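Local coordinates for protein beta-lactamase Mb2281c (Mycobacterium bovis, PDB 3I7J) that probably acts as a serine hydrolase of the beta-lactamase and penicillin-binding protein family, though its substrate is not established, at residues I234-D237 / L242-V245; A16-G21 / D155-A160. All blocks are in the same frame, centred on the assembly; numbering follows the deposited sequence.

Contact 1: residues I234-D237 / L242-V245; sequences IWVD and LALV
W235 and L244 face each other across a beta hairpin, strands 232-237 and 242-248, at the middle of the antiparallel sheet of a beta-lactamase-type fold. The two short segments run antiparallel at 173°, their axes 4.7 Å apart. Four backbone hydrogen bonds hold them. W235 and L244 make a reciprocal pair, with L244 N to W235 O at 2.9 Å, and D237 and L242 make the second. In the pair beside the turn D237 N reaches L242 O at 2.7 Å in an almost straight bond (N-H...O 178°), while the return bond from L242 N to D237 O is longer and its donor is tilted out of the carbonyl plane. Weaker CA-H...O contacts fill the gaps, among them A243 CA to W235 O at 3.3 Å.

Apolar packing differs between the two faces. On the face of I234, V236, A243 and V245, the side chains of I234 and V245 lie side by side and point the same way, I234 CD1 meeting V245 CG2 at 3.9 Å; helix 153-164 packs against V236, A243 and V245. On the other face, where helix 256-271 packs on W235, L242 and L244, the indole of W235 swings across the neighbouring strand because its CG sits between the backbone N and the carbonyl carbon (chi1 59°). L244 CB lies over one ring face in a CH-pi contact, 3.7 Å from the centroid of the six-membered ring.

Polar side-chain ends find partners beyond the hairpin strands. D237 OD1 accepts from K239 N and A240 N in the turn and bonds S220 OG; W235 NE1 is hydrogen-bonded to S264 OG of helix 256-271. At the far rim of the same indole, CZ3 lies 3.5 Å from L242 O, which sits near the ring plane.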
ATOM      1  N   ILE A 234      -5.074  -3.394   2.656  1.00 10.98           N
ATOM      2  CA  ILE A 234      -4.992  -2.494   3.781  1.00 11.27           C
ATOM      3  C   ILE A 234      -5.482  -1.123   3.354  1.00  8.21           C
ATOM      4  O   ILE A 234      -5.091  -0.607   2.310  1.00  8.32           O
ATOM      5  CB  ILE A 234      -3.544  -2.366   4.326  1.00 12.31           C
ATOM      6  CG1 ILE A 234      -3.505  -1.306   5.440  1.00 17.31           C
ATOM      7  CG2 ILE A 234      -2.572  -1.966   3.206  1.00  6.50           C
ATOM      8  CD1 ILE A 234      -2.151  -1.220   6.161  1.00 12.74           C
ATOM      9  N   TRP A 235      -6.390  -0.562   4.138  1.00  9.68           N
ATOM     10  CA  TRP A 235      -6.854   0.779   3.869  1.00 12.63           C
ATOM     11  C   TRP A 235      -6.892   1.527   5.182  1.00 13.05           C
ATOM     12  O   TRP A 235      -7.079   0.940   6.252  1.00  7.10           O
ATOM     13  CB  TRP A 235      -8.215   0.822   3.137  1.00  6.63           C
ATOM     14  CG  TRP A 235      -9.415   0.181   3.798  1.00 12.65           C
ATOM     15  CD1 TRP A 235     -10.111  -0.903   3.336  1.00  8.30           C
ATOM     16  CD2 TRP A 235     -10.131   0.651   4.947  1.00  6.75           C
ATOM     17  NE1 TRP A 235     -11.216  -1.129   4.119  1.00 14.07           N
ATOM     18  CE2 TRP A 235     -11.254  -0.190   5.115  1.00 10.81           C
ATOM     19  CE3 TRP A 235      -9.938   1.706   5.850  1.00 12.35           C
ATOM     20  CZ2 TRP A 235     -12.184  -0.009   6.155  1.00 16.39           C
ATOM     21  CZ3 TRP A 235     -10.859   1.885   6.881  1.00  9.04           C
ATOM     22  CH2 TRP A 235     -11.968   1.033   7.022  1.00  9.89           C
ATOM     23  N   VAL A 236      -6.664   2.827   5.076  1.00 13.81           N
ATOM     24  CA  VAL A 236      -6.637   3.732   6.211  1.00  8.54           C
ATOM     25  C   VAL A 236      -7.566   4.853   5.798  1.00 13.36           C
ATOM     26  O   VAL A 236      -7.387   5.441   4.737  1.00 11.49           O
ATOM     27  CB  VAL A 236      -5.217   4.305   6.412  1.00 11.21           C
ATOM     28  CG1 VAL A 236      -5.159   5.159   7.669  1.00  3.48           C
ATOM     29  CG2 VAL A 236      -4.208   3.166   6.478  1.00 10.55           C
ATOM     30  N   ASP A 237      -8.567   5.143   6.615  1.00  9.53           N
ATOM     31  CA  ASP A 237      -9.502   6.204   6.277  1.00 12.86           C
ATOM     32  C   ASP A 237      -9.256   7.355   7.253  1.00 12.59           C
ATOM     33  O   ASP A 237      -9.638   7.273   8.413  1.00 18.90           O
ATOM     34  CB  ASP A 237     -10.935   5.674   6.402  1.00 15.10           C
ATOM     35  CG  ASP A 237     -11.963   6.641   5.863  1.00 15.47           C
ATOM     36  OD1 ASP A 237     -11.784   7.862   6.067  1.00 15.63           O
ATOM     37  OD2 ASP A 237     -12.956   6.179   5.255  1.00 12.02           O
ATOM     38  N   LEU A 242      -9.789   5.412  10.916  1.00  9.62           N
ATOM     39  CA  LEU A 242      -9.823   3.973  11.146  1.00 16.24           C
ATOM     40  C   LEU A 242      -9.004   3.263  10.066  1.00 18.22           C
ATOM     41  O   LEU A 242      -8.840   3.780   8.960  1.00 16.07           O
ATOM     42  CB  LEU A 242     -11.273   3.487  11.095  1.00 21.33           C
ATOM     43  CG  LEU A 242     -11.889   2.704  12.256  1.00 26.33           C
ATOM     44  CD1 LEU A 242     -11.593   3.364  13.588  1.00 19.17           C
ATOM     45  CD2 LEU A 242     -13.390   2.612  12.020  1.00 23.01           C
ATOM     46  N   ALA A 243      -8.499   2.077  10.388  1.00 17.91           N
ATOM     47  CA  ALA A 243      -7.718   1.293   9.439  1.00  8.94           C
ATOM     48  C   ALA A 243      -8.196  -0.151   9.471  1.00 13.80           C
ATOM     49  O   ALA A 243      -8.632  -0.652  10.510  1.00 17.43           O
ATOM     50  CB  ALA A 243      -6.236   1.355   9.790  1.00  7.88           C
ATOM     51  N   LEU A 244      -8.125  -0.819   8.327  1.00  7.29           N
ATOM     52  CA  LEU A 244      -8.540  -2.210   8.256  1.00 15.58           C
ATOM     53  C   LEU A 244      -7.503  -3.005   7.503  1.00  9.22           C
ATOM     54  O   LEU A 244      -7.072  -2.610   6.424  1.00 13.14           O
ATOM     55  CB  LEU A 244      -9.901  -2.346   7.555  1.00  9.79           C
ATOM     56  CG  LEU A 244     -10.342  -3.779   7.214  1.00 15.69           C
ATOM     57  CD1 LEU A 244     -10.463  -4.618   8.482  1.00 11.85           C
ATOM     58  CD2 LEU A 244     -11.672  -3.741   6.469  1.00  5.72           C
ATOM     59  N   VAL A 245      -7.089  -4.115   8.094  1.00 12.55           N
ATOM     60  CA  VAL A 245      -6.116  -4.996   7.473  1.00 11.00           C
ATOM     61  C   VAL A 245      -6.770  -6.362   7.286  1.00 17.49           C
ATOM     62  O   VAL A 245      -7.320  -6.920   8.237  1.00 17.51           O
ATOM     63  CB  VAL A 245      -4.865  -5.185   8.364  1.00  7.58           C
ATOM     64  CG1 VAL A 245      -4.052  -6.364   7.860  1.00  4.17           C
ATOM     65  CG2 VAL A 245      -4.003  -3.917   8.349  1.00  4.35           C
TER

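Contact 2: residues A16-G21 / D155-A160; sequences AAAVIG and DLAVFA
I20 is the one large bump on this face of strand 15-21, and its CG1 sits in the shallow dip between the methyls of A157 and A160 on helix 153-164, floored by the A157 backbone. This CG1 stands 4.0 Å from A157 CB and 4.2 Å from A160 CB, so a single methylene meets two methyls that are three residues, roughly one helical turn, apart. The same carbon also lies 3.7 Å from A157 O, bringing the isoleucine down onto the helix backbone. Both branches come from the strand side. With CG1 anti to the carbonyl carbon (chi1 -56°), the longer branch carries CD1 to 4.1 Å from A157 CA, while the shorter branch rests CG2 at 3.9 Å from A157 O.

Two residues earlier on the strand, A18 points the same way but is much shorter. Its CB reaches A157 CB at 4.5 Å, a shallow methyl-to-methyl touch beside the deeper isoleucine fit. V19, between them, turns its side chain to the opposite face of the sheet. No hydrogen bond links the two segments; the contact is van der Waals packing, and the buried surface is a modest 142 Å².

The segment axes approach to 8.5 Å and cross at -25°, so the helix runs nearly along the strand. Next to this contact, L156 and A160 rest on the neighbouring strand 242-248, and F159 reaches helices 42-56 and 119-131, placing helix 153-164 between the sheet and the helical part of the protein. A helix covering one face of the central antiparallel sheet, with helix 256-271 on the other, is consistent with the serine beta-lactamase and penicillin-binding protein fold.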
ATOM      1  N   ALA A  16      -7.226 -13.673   8.238  1.00 15.99           N
ATOM      2  CA  ALA A  16      -6.983 -12.993   9.504  1.00 11.00           C
ATOM      3  C   ALA A  16      -7.185 -11.503   9.249  1.00 13.68           C
ATOM      4  O   ALA A  16      -6.923 -11.009   8.150  1.00 12.63           O
ATOM      5  CB  ALA A  16      -5.568 -13.269   9.997  1.00 11.60           C
ATOM      6  N   ALA A  17      -7.659 -10.785  10.256  1.00  7.56           N
ATOM      7  CA  ALA A  17      -7.901  -9.372  10.077  1.00  9.86           C
ATOM      8  C   ALA A  17      -7.827  -8.605  11.378  1.00 16.62           C
ATOM      9  O   ALA A  17      -7.864  -9.186  12.465  1.00 15.94           O
ATOM     10  CB  ALA A  17      -9.260  -9.156   9.428  1.00 10.28           C
ATOM     11  N   ALA A  18      -7.733  -7.285  11.251  1.00 12.64           N
ATOM     12  CA  ALA A  18      -7.653  -6.406  12.399  1.00  9.26           C
ATOM     13  C   ALA A  18      -8.162  -5.013  12.065  1.00 15.59           C
ATOM     14  O   ALA A  18      -7.945  -4.502  10.965  1.00 15.39           O
ATOM     15  CB  ALA A  18      -6.208  -6.324  12.885  1.00 10.79           C
ATOM     16  N   VAL A  19      -8.861  -4.410  13.019  1.00 11.80           N
ATOM     17  CA  VAL A  19      -9.352  -3.054  12.866  1.00  6.85           C
ATOM     18  C   VAL A  19      -8.430  -2.259  13.777  1.00 15.27           C
ATOM     19  O   VAL A  19      -8.234  -2.620  14.941  1.00 11.73           O
ATOM     20  CB  VAL A  19     -10.797  -2.886  13.367  1.00 12.43           C
ATOM     21  CG1 VAL A  19     -11.222  -1.422  13.224  1.00  1.78           C
ATOM     22  CG2 VAL A  19     -11.740  -3.792  12.584  1.00 15.26           C
ATOM     23  N   ILE A  20      -7.847  -1.194  13.239  1.00 11.54           N
ATOM     24  CA  ILE A  20      -6.926  -0.359  13.999  1.00 10.19           C
ATOM     25  C   ILE A  20      -7.436   1.076  14.093  1.00 17.01           C
ATOM     26  O   ILE A  20      -7.988   1.624  13.137  1.00  8.84           O
ATOM     27  CB  ILE A  20      -5.509  -0.324  13.344  1.00 10.99           C
ATOM     28  CG1 ILE A  20      -4.962  -1.747  13.199  1.00 10.05           C
ATOM     29  CG2 ILE A  20      -4.554   0.522  14.179  1.00  3.68           C
ATOM     30  CD1 ILE A  20      -5.585  -2.531  12.051  1.00 10.66           C
ATOM     31  N   GLY A  21      -7.250   1.666  15.265  1.00  6.82           N
ATOM     32  CA  GLY A  21      -7.651   3.035  15.500  1.00  8.79           C
ATOM     33  C   GLY A  21      -6.407   3.719  16.026  1.00 11.75           C
ATOM     34  O   GLY A  21      -5.405   3.043  16.278  1.00 14.41           O
ATOM     35  N   ASP A 155       1.826  -7.439  12.509  1.00 13.98           N
ATOM     36  CA  ASP A 155       2.828  -6.498  12.016  1.00 12.24           C
ATOM     37  C   ASP A 155       2.161  -5.412  11.169  1.00 11.79           C
ATOM     38  O   ASP A 155       2.492  -4.231  11.289  1.00  7.98           O
ATOM     39  CB  ASP A 155       3.887  -7.217  11.170  1.00 13.91           C
ATOM     40  CG  ASP A 155       5.026  -7.770  11.999  1.00 13.79           C
ATOM     41  OD1 ASP A 155       4.880  -7.852  13.241  1.00 11.52           O
ATOM     42  OD2 ASP A 155       6.066  -8.137  11.403  1.00 10.98           O
ATOM     43  N   LEU A 156       1.227  -5.808  10.310  1.00  7.39           N
ATOM     44  CA  LEU A 156       0.550  -4.832   9.469  1.00  7.75           C
ATOM     45  C   LEU A 156      -0.323  -3.912  10.302  1.00 10.40           C
ATOM     46  O   LEU A 156      -0.550  -2.759   9.933  1.00 11.73           O
ATOM     47  CB  LEU A 156      -0.292  -5.521   8.401  1.00  4.24           C
ATOM     48  CG  LEU A 156       0.484  -6.177   7.267  1.00  9.98           C
ATOM     49  CD1 LEU A 156      -0.505  -6.511   6.160  1.00 12.71           C
ATOM     50  CD2 LEU A 156       1.564  -5.231   6.727  1.00 17.42           C
ATOM     51  N   ALA A 157      -0.812  -4.430  11.426  1.00  9.25           N
ATOM     52  CA  ALA A 157      -1.655  -3.655  12.333  1.00 12.91           C
ATOM     53  C   ALA A 157      -0.828  -2.502  12.894  1.00 10.17           C
ATOM     54  O   ALA A 157      -1.311  -1.375  13.006  1.00 12.69           O
ATOM     55  CB  ALA A 157      -2.153  -4.544  13.467  1.00  9.82           C
ATOM     56  N   VAL A 158       0.418  -2.805  13.249  1.00 10.27           N
ATOM     57  CA  VAL A 158       1.348  -1.811  13.770  1.00 13.16           C
ATOM     58  C   VAL A 158       1.631  -0.797  12.659  1.00  8.84           C
ATOM     59  O   VAL A 158       1.677   0.410  12.902  1.00 11.58           O
ATOM     60  CB  VAL A 158       2.682  -2.474  14.204  1.00 20.60           C
ATOM     61  CG1 VAL A 158       3.690  -1.412  14.616  1.00 29.97           C
ATOM     62  CG2 VAL A 158       2.432  -3.442  15.360  1.00 26.99           C
ATOM     63  N   PHE A 159       1.814  -1.294  11.437  1.00 13.04           N
ATOM     64  CA  PHE A 159       2.084  -0.429  10.292  1.00 11.46           C
ATOM     65  C   PHE A 159       0.917   0.529  10.091  1.00 15.14           C
ATOM     66  O   PHE A 159       1.115   1.739   9.928  1.00 11.61           O
ATOM     67  CB  PHE A 159       2.311  -1.264   9.025  1.00  9.19           C
ATOM     68  CG  PHE A 159       2.796  -0.458   7.851  1.00 18.20           C
ATOM     69  CD1 PHE A 159       4.024   0.208   7.900  1.00 10.03           C
ATOM     70  CD2 PHE A 159       2.029  -0.353   6.700  1.00  9.34           C
ATOM     71  CE1 PHE A 159       4.481   0.966   6.817  1.00  9.97           C
ATOM     72  CE2 PHE A 159       2.478   0.403   5.613  1.00 15.34           C
ATOM     73  CZ  PHE A 159       3.712   1.066   5.674  1.00  8.63           C
ATOM     74  N   ALA A 160      -0.299  -0.010  10.127  1.00 11.51           N
ATOM     75  CA  ALA A 160      -1.501   0.811   9.964  1.00 16.85           C
ATOM     76  C   ALA A 160      -1.508   1.927  11.009  1.00 16.26           C
ATOM     77  O   ALA A 160      -2.035   3.014  10.765  1.00 14.81           O
ATOM     78  CB  ALA A 160      -2.757  -0.057  10.112  1.00 10.05           C
TER

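Overall arrangement
Both contacts are buried and lie on the same side of the chain's centre, their centres about 8 Å apart. They share one six-stranded sheet in which strands 15-21 and 242-248 are neighbours, stitched by probable hydrogen bonds from A243 N to I20 O and from V245 N to A18 O. Contact 1 works within the sheet, joining two strands close in sequence by backbone hydrogen bonds with side-chain packing on both faces. Contact 2 works between layers, bringing together segments more than 130 residues apart through apolar packing without a hydrogen bond between them. Helix 153-164 connects them physically, covering A18 and I20 together with V236, A243 and V245, whereas W235 and L244 face helix 256-271.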